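PDB 7LBJ: geranyltranstransferase from Stenotrophomonas maltophilia, which probably joins isoprene units head to tail into prenyl diphosphates such as farnesyl diphosphate, using magnesium as cofactor. Local coordinates for residues R54-L66 with R280-A292. Sequence-based numbering, arbitrary orientation. Where two conformers were deposited one is given.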
loop_
_atom_site.group_PDB
_atom_site.type_symbol
_atom_site.label_atom_id
_atom_site.label_comp_id
_atom_site.label_asym_id
_atom_site.label_seq_id
_atom_site.Cartn_x
_atom_site.Cartn_y
_atom_site.Cartn_z
ATOM N N ARG A 54 -12.904 -1.383 16.615
ATOM C CA ARG A 54 -11.537 -1.917 16.490
ATOM C C ARG A 54 -11.551 -3.444 16.378
ATOM O O ARG A 54 -10.729 -4.141 16.974
ATOM C CB ARG A 54 -10.648 -1.474 17.662
ATOM C CG ARG A 54 -10.589 0.026 17.907
ATOM C CD ARG A 54 -10.013 0.786 16.706
ATOM N NE ARG A 54 -9.630 2.153 17.077
ATOM C CZ ARG A 54 -9.348 3.103 16.196
ATOM N NH1 ARG A 54 -9.395 2.868 14.886
ATOM N NH2 ARG A 54 -9.020 4.316 16.634
ATOM N N MET A 55 -12.498 -3.967 15.596
ATOM C CA MET A 55 -12.664 -5.413 15.519
ATOM C C MET A 55 -11.394 -6.098 15.036
ATOM O O MET A 55 -10.989 -7.129 15.588
ATOM C CB MET A 55 -13.836 -5.752 14.607
ATOM C CG MET A 55 -14.129 -7.229 14.507
ATOM S SD MET A 55 -14.887 -7.914 15.998
ATOM C CE MET A 55 -15.642 -6.470 16.777
ATOM N N ARG A 56 -10.725 -5.520 14.036
ATOM C CA ARG A 56 -9.536 -6.191 13.507
ATOM C C ARG A 56 -8.350 -6.138 14.472
ATOM O O ARG A 56 -7.705 -7.181 14.687
ATOM C CB ARG A 56 -9.241 -5.626 12.112
ATOM C CG ARG A 56 -10.402 -5.994 11.152
ATOM C CD ARG A 56 -10.432 -5.124 9.890
ATOM N NE ARG A 56 -11.596 -5.436 9.079
ATOM C CZ ARG A 56 -12.825 -5.018 9.345
ATOM N NH1 ARG A 56 -13.084 -4.238 10.392
ATOM N NH2 ARG A 56 -13.820 -5.382 8.539
ATOM N N PRO A 57 -8.005 -5.010 15.087
ATOM C CA PRO A 57 -7.003 -5.072 16.170
ATOM C C PRO A 57 -7.367 -6.053 17.273
ATOM O O PRO A 57 -6.498 -6.789 17.766
ATOM C CB PRO A 57 -6.978 -3.633 16.704
ATOM C CG PRO A 57 -7.408 -2.812 15.567
ATOM C CD PRO A 57 -8.399 -3.626 14.781
ATOM N N LEU A 58 -8.636 -6.074 17.684
ATOM C CA LEU A 58 -9.057 -6.987 18.745
ATOM C C LEU A 58 -8.822 -8.437 18.345
ATOM O O LEU A 58 -8.405 -9.262 19.165
ATOM C CB LEU A 58 -10.527 -6.762 19.086
ATOM C CG LEU A 58 -10.856 -5.485 19.855
ATOM C CD1 LEU A 58 -12.343 -5.398 20.087
ATOM C CD2 LEU A 58 -10.102 -5.475 21.174
ATOM N N LEU A 59 -9.072 -8.766 17.084
ATOM C CA LEU A 59 -8.805 -10.124 16.632
ATOM C C LEU A 59 -7.315 -10.457 16.714
ATOM O O LEU A 59 -6.950 -11.578 17.078
ATOM C CB LEU A 59 -9.317 -10.318 15.209
ATOM C CG LEU A 59 -10.842 -10.416 15.062
ATOM C CD1 LEU A 59 -11.219 -10.135 13.606
ATOM C CD2 LEU A 59 -11.356 -11.816 15.484
ATOM N N VAL A 60 -6.436 -9.509 16.357
ATOM C CA VAL A 60 -4.997 -9.756 16.486
ATOM C C VAL A 60 -4.636 -10.024 17.943
ATOM O O VAL A 60 -3.955 -11.004 18.273
ATOM C CB VAL A 60 -4.183 -8.567 15.924
ATOM C CG1 VAL A 60 -2.692 -8.755 16.230
ATOM C CG2 VAL A 60 -4.404 -8.428 14.403
ATOM N N TYR A 61 -5.072 -9.143 18.841
ATOM C CA TYR A 61 -4.722 -9.322 20.244
ATOM C C TYR A 61 -5.330 -10.605 20.805
ATOM O O TYR A 61 -4.675 -11.330 21.563
ATOM C CB TYR A 61 -5.191 -8.124 21.052
ATOM C CG TYR A 61 -4.423 -6.832 20.828
ATOM C CD1 TYR A 61 -3.048 -6.753 21.083
ATOM C CD2 TYR A 61 -5.089 -5.674 20.429
ATOM C CE1 TYR A 61 -2.348 -5.533 20.919
ATOM C CE2 TYR A 61 -4.399 -4.442 20.272
ATOM C CZ TYR A 61 -3.041 -4.389 20.510
ATOM O OH TYR A 61 -2.383 -3.184 20.357
ATOM N N ALA A 62 -6.591 -10.885 20.462
ATOM C CA ALA A 62 -7.288 -12.036 21.036
ATOM C C ALA A 62 -6.681 -13.333 20.529
ATOM O O ALA A 62 -6.602 -14.325 21.263
ATOM C CB ALA A 62 -8.782 -11.992 20.693
ATOM N N SER A 63 -6.254 -13.340 19.270
ATOM C CA SER A 63 -5.575 -14.509 18.722
ATOM C C SER A 63 -4.221 -14.704 19.394
ATOM O O SER A 63 -3.867 -15.821 19.790
ATOM C CB SER A 63 -5.421 -14.353 17.207
ATOM O OG SER A 63 -4.849 -15.503 16.608
ATOM N N GLY A 64 -3.447 -13.624 19.526
ATOM C CA GLY A 64 -2.190 -13.741 20.244
ATOM C C GLY A 64 -2.410 -14.167 21.678
ATOM O O GLY A 64 -1.581 -14.878 22.260
ATOM N N HIS A 65 -3.545 -13.759 22.258
ATOM C CA HIS A 65 -3.837 -14.055 23.658
ATOM C C HIS A 65 -3.975 -15.553 23.895
ATOM O O HIS A 65 -3.684 -16.039 25.003
ATOM C CB HIS A 65 -5.116 -13.306 24.065
ATOM C CG HIS A 65 -5.465 -13.424 25.514
ATOM N ND1 HIS A 65 -4.740 -12.803 26.507
ATOM C CD2 HIS A 65 -6.475 -14.080 26.138
ATOM C CE1 HIS A 65 -5.285 -13.073 27.682
ATOM N NE2 HIS A 65 -6.340 -13.846 27.486
ATOM N N LEU A 66 -4.425 -16.299 22.878
ATOM C CA LEU A 66 -4.524 -17.753 22.981
ATOM C C LEU A 66 -3.209 -18.388 23.395
ATOM O O LEU A 66 -3.198 -19.438 24.044
ATOM C CB LEU A 66 -4.916 -18.354 21.635
ATOM C CG LEU A 66 -6.325 -18.400 21.095
ATOM C CD1 LEU A 66 -6.228 -19.036 19.695
ATOM C CD2 LEU A 66 -7.178 -19.249 22.015
ATOM N N ARG A 280 -12.461 -26.820 22.487
ATOM C CA ARG A 280 -11.528 -27.550 23.332
ATOM C C ARG A 280 -10.579 -26.645 24.108
ATOM O O ARG A 280 -9.886 -27.134 25.009
ATOM C CB ARG A 280 -10.727 -28.544 22.493
ATOM C CG ARG A 280 -11.555 -29.748 22.045
ATOM C CD ARG A 280 -10.759 -30.600 21.089
ATOM N NE ARG A 280 -11.513 -31.747 20.602
ATOM C CZ ARG A 280 -11.225 -32.397 19.483
ATOM N NH1 ARG A 280 -10.248 -31.992 18.686
ATOM N NH2 ARG A 280 -11.927 -33.483 19.161
ATOM N N TYR A 281 -10.543 -25.352 23.795
ATOM C CA TYR A 281 -9.671 -24.422 24.493
ATOM C C TYR A 281 -10.224 -24.097 25.875
ATOM O O TYR A 281 -11.422 -24.220 26.143
ATOM C CB TYR A 281 -9.526 -23.120 23.710
ATOM C CG TYR A 281 -8.704 -23.209 22.436
ATOM C CD1 TYR A 281 -9.298 -23.562 21.229
ATOM C CD2 TYR A 281 -7.340 -22.906 22.431
ATOM C CE1 TYR A 281 -8.563 -23.645 20.063
ATOM C CE2 TYR A 281 -6.598 -22.973 21.261
ATOM C CZ TYR A 281 -7.219 -23.344 20.084
ATOM O OH TYR A 281 -6.503 -23.421 18.908
ATOM N N GLY A 282 -9.331 -23.655 26.754
ATOM C CA GLY A 282 -9.716 -23.134 28.045
ATOM C C GLY A 282 -10.015 -21.651 27.956
ATOM O O GLY A 282 -10.320 -21.109 26.888
ATOM N N GLU A 283 -9.890 -20.983 29.103
ATOM C CA GLU A 283 -10.258 -19.575 29.206
ATOM C C GLU A 283 -9.464 -18.690 28.272
ATOM O O GLU A 283 -9.904 -17.577 27.981
ATOM C CB GLU A 283 -10.057 -19.067 30.631
ATOM C CG GLU A 283 -11.288 -19.156 31.478
ATOM C CD GLU A 283 -11.007 -18.735 32.888
ATOM O OE1 GLU A 283 -10.671 -17.550 33.090
ATOM O OE2 GLU A 283 -11.088 -19.598 33.782
ATOM N N GLU A 284 -8.298 -19.149 27.815
ATOM C CA GLU A 284 -7.485 -18.334 26.927
ATOM C C GLU A 284 -8.207 -18.017 25.623
ATOM O O GLU A 284 -7.859 -17.031 24.970
ATOM C CB GLU A 284 -6.143 -19.025 26.648
ATOM C CG GLU A 284 -6.222 -20.297 25.770
ATOM C CD GLU A 284 -6.599 -21.582 26.519
ATOM O OE1 GLU A 284 -6.946 -21.526 27.716
ATOM O OE2 GLU A 284 -6.560 -22.665 25.891
ATOM N N ALA A 285 -9.209 -18.807 25.233
ATOM C CA ALA A 285 -9.983 -18.507 24.032
ATOM C C ALA A 285 -11.229 -17.667 24.305
ATOM O O ALA A 285 -11.983 -17.401 23.362
ATOM C CB ALA A 285 -10.402 -19.799 23.318
ATOM N N ASP A 286 -11.465 -17.236 25.555
ATOM C CA ASP A 286 -12.687 -16.488 25.842
ATOM C C ASP A 286 -12.751 -15.167 25.084
ATOM O O ASP A 286 -13.848 -14.719 24.726
ATOM C CB ASP A 286 -12.837 -16.241 27.349
ATOM C CG ASP A 286 -13.444 -17.431 28.080
ATOM O OD1 ASP A 286 -13.935 -18.363 27.407
ATOM O OD2 ASP A 286 -13.447 -17.434 29.324
ATOM N N ALA A 287 -11.605 -14.513 24.846
ATOM C CA ALA A 287 -11.626 -13.268 24.083
ATOM C C ALA A 287 -12.068 -13.523 22.643
ATOM O O ALA A 287 -12.955 -12.831 22.124
ATOM C CB ALA A 287 -10.254 -12.592 24.124
ATOM N N LEU A 288 -11.482 -14.523 21.984
ATOM C CA LEU A 288 -11.940 -14.858 20.637
ATOM C C LEU A 288 -13.411 -15.251 20.648
ATOM O O LEU A 288 -14.176 -14.847 19.764
ATOM C CB LEU A 288 -11.100 -15.990 20.040
ATOM C CG LEU A 288 -9.778 -15.628 19.375
ATOM C CD1 LEU A 288 -9.120 -16.893 18.855
ATOM C CD2 LEU A 288 -10.004 -14.641 18.231
ATOM N N ARG A 289 -13.829 -16.028 21.653
ATOM C CA ARG A 289 -15.227 -16.445 21.718
ATOM C C ARG A 289 -16.141 -15.239 21.791
ATOM O O ARG A 289 -17.218 -15.230 21.185
ATOM C CB ARG A 289 -15.469 -17.349 22.922
ATOM C CG ARG A 289 -14.985 -18.780 22.761
ATOM C CD ARG A 289 -15.138 -19.519 24.106
ATOM N NE ARG A 289 -14.605 -20.873 24.020
ATOM C CZ ARG A 289 -13.662 -21.375 24.806
ATOM N NH1 ARG A 289 -13.180 -20.697 25.841
ATOM N NH2 ARG A 289 -13.207 -22.600 24.563
ATOM N N ALA A 290 -15.715 -14.198 22.513
ATOM C CA ALA A 290 -16.565 -13.030 22.684
ATOM C C ALA A 290 -16.599 -12.161 21.441
ATOM O O ALA A 290 -17.596 -11.461 21.215
ATOM C CB ALA A 290 -16.114 -12.212 23.904
ATOM N N LEU A 291 -15.532 -12.171 20.636
ATOM C CA LEU A 291 -15.594 -11.482 19.349
ATOM C C LEU A 291 -16.575 -12.174 18.414
ATOM O O LEU A 291 -17.297 -11.514 17.662
ATOM C CB LEU A 291 -14.201 -11.396 18.708
ATOM C CG LEU A 291 -13.184 -10.554 19.476
ATOM C CD1 LEU A 291 -11.780 -10.679 18.880
ATOM C CD2 LEU A 291 -13.623 -9.090 19.512
ATOM N N ALA A 292 -16.635 -13.506 18.472
ATOM C CA ALA A 292 -17.632 -14.237 17.699
ATOM C C ALA A 292 -19.043 -13.844 18.125
ATOM O O ALA A 292 -19.913 -13.599 17.283
ATOM C CB ALA A 292 -17.412 -15.744 17.855
HETATM O O HOH W 1 -8.708 -15.462 22.824
#
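Leu291 is a knob among Met55, Leu58, Leu59 and Ala62, and its two branches divide that hole. CD1 lies 3.6 Å from Leu59 CD2 and also reaches Ala62 CB, whereas CD2 turns to Leu58 CB and, in the Met55 conformer given, to Met55 SD, at 3.9 Å from the sulfur. That Met55 chain bends at chi2 (73°) and again at chi3, running counter to that of Leu291. Where the backbones come close, methyl meets methyl: Ala62 CB is 3.8 Å from Ala287 CB. Leu66 crosses Leu288 at about a right angle, CD1 to CD1 3.7 Å, while its CD2 is 3.5 Å from Ala285 CB and also touches the Tyr281 ring, whose OH bonds to Gln211.

One water bridges the backbones, donating to Ala62 O (2.9 Å) and Glu284 O and accepting from Leu288 N (3.0 Å). Within 280-292, Arg289 ties down the turn before the helix: NH2 bonds Tyr281 O, and NH1 bonds Gly282 O and forms a salt bridge with Asp286 OD1.

The axes of 55-65 and 286-292 approach to 8.5 Å at 147°: near-antiparallel packing, with Leu291 as knob, that joins the last helix, 286-297, to the mainly helical polyprenyl synthase fold.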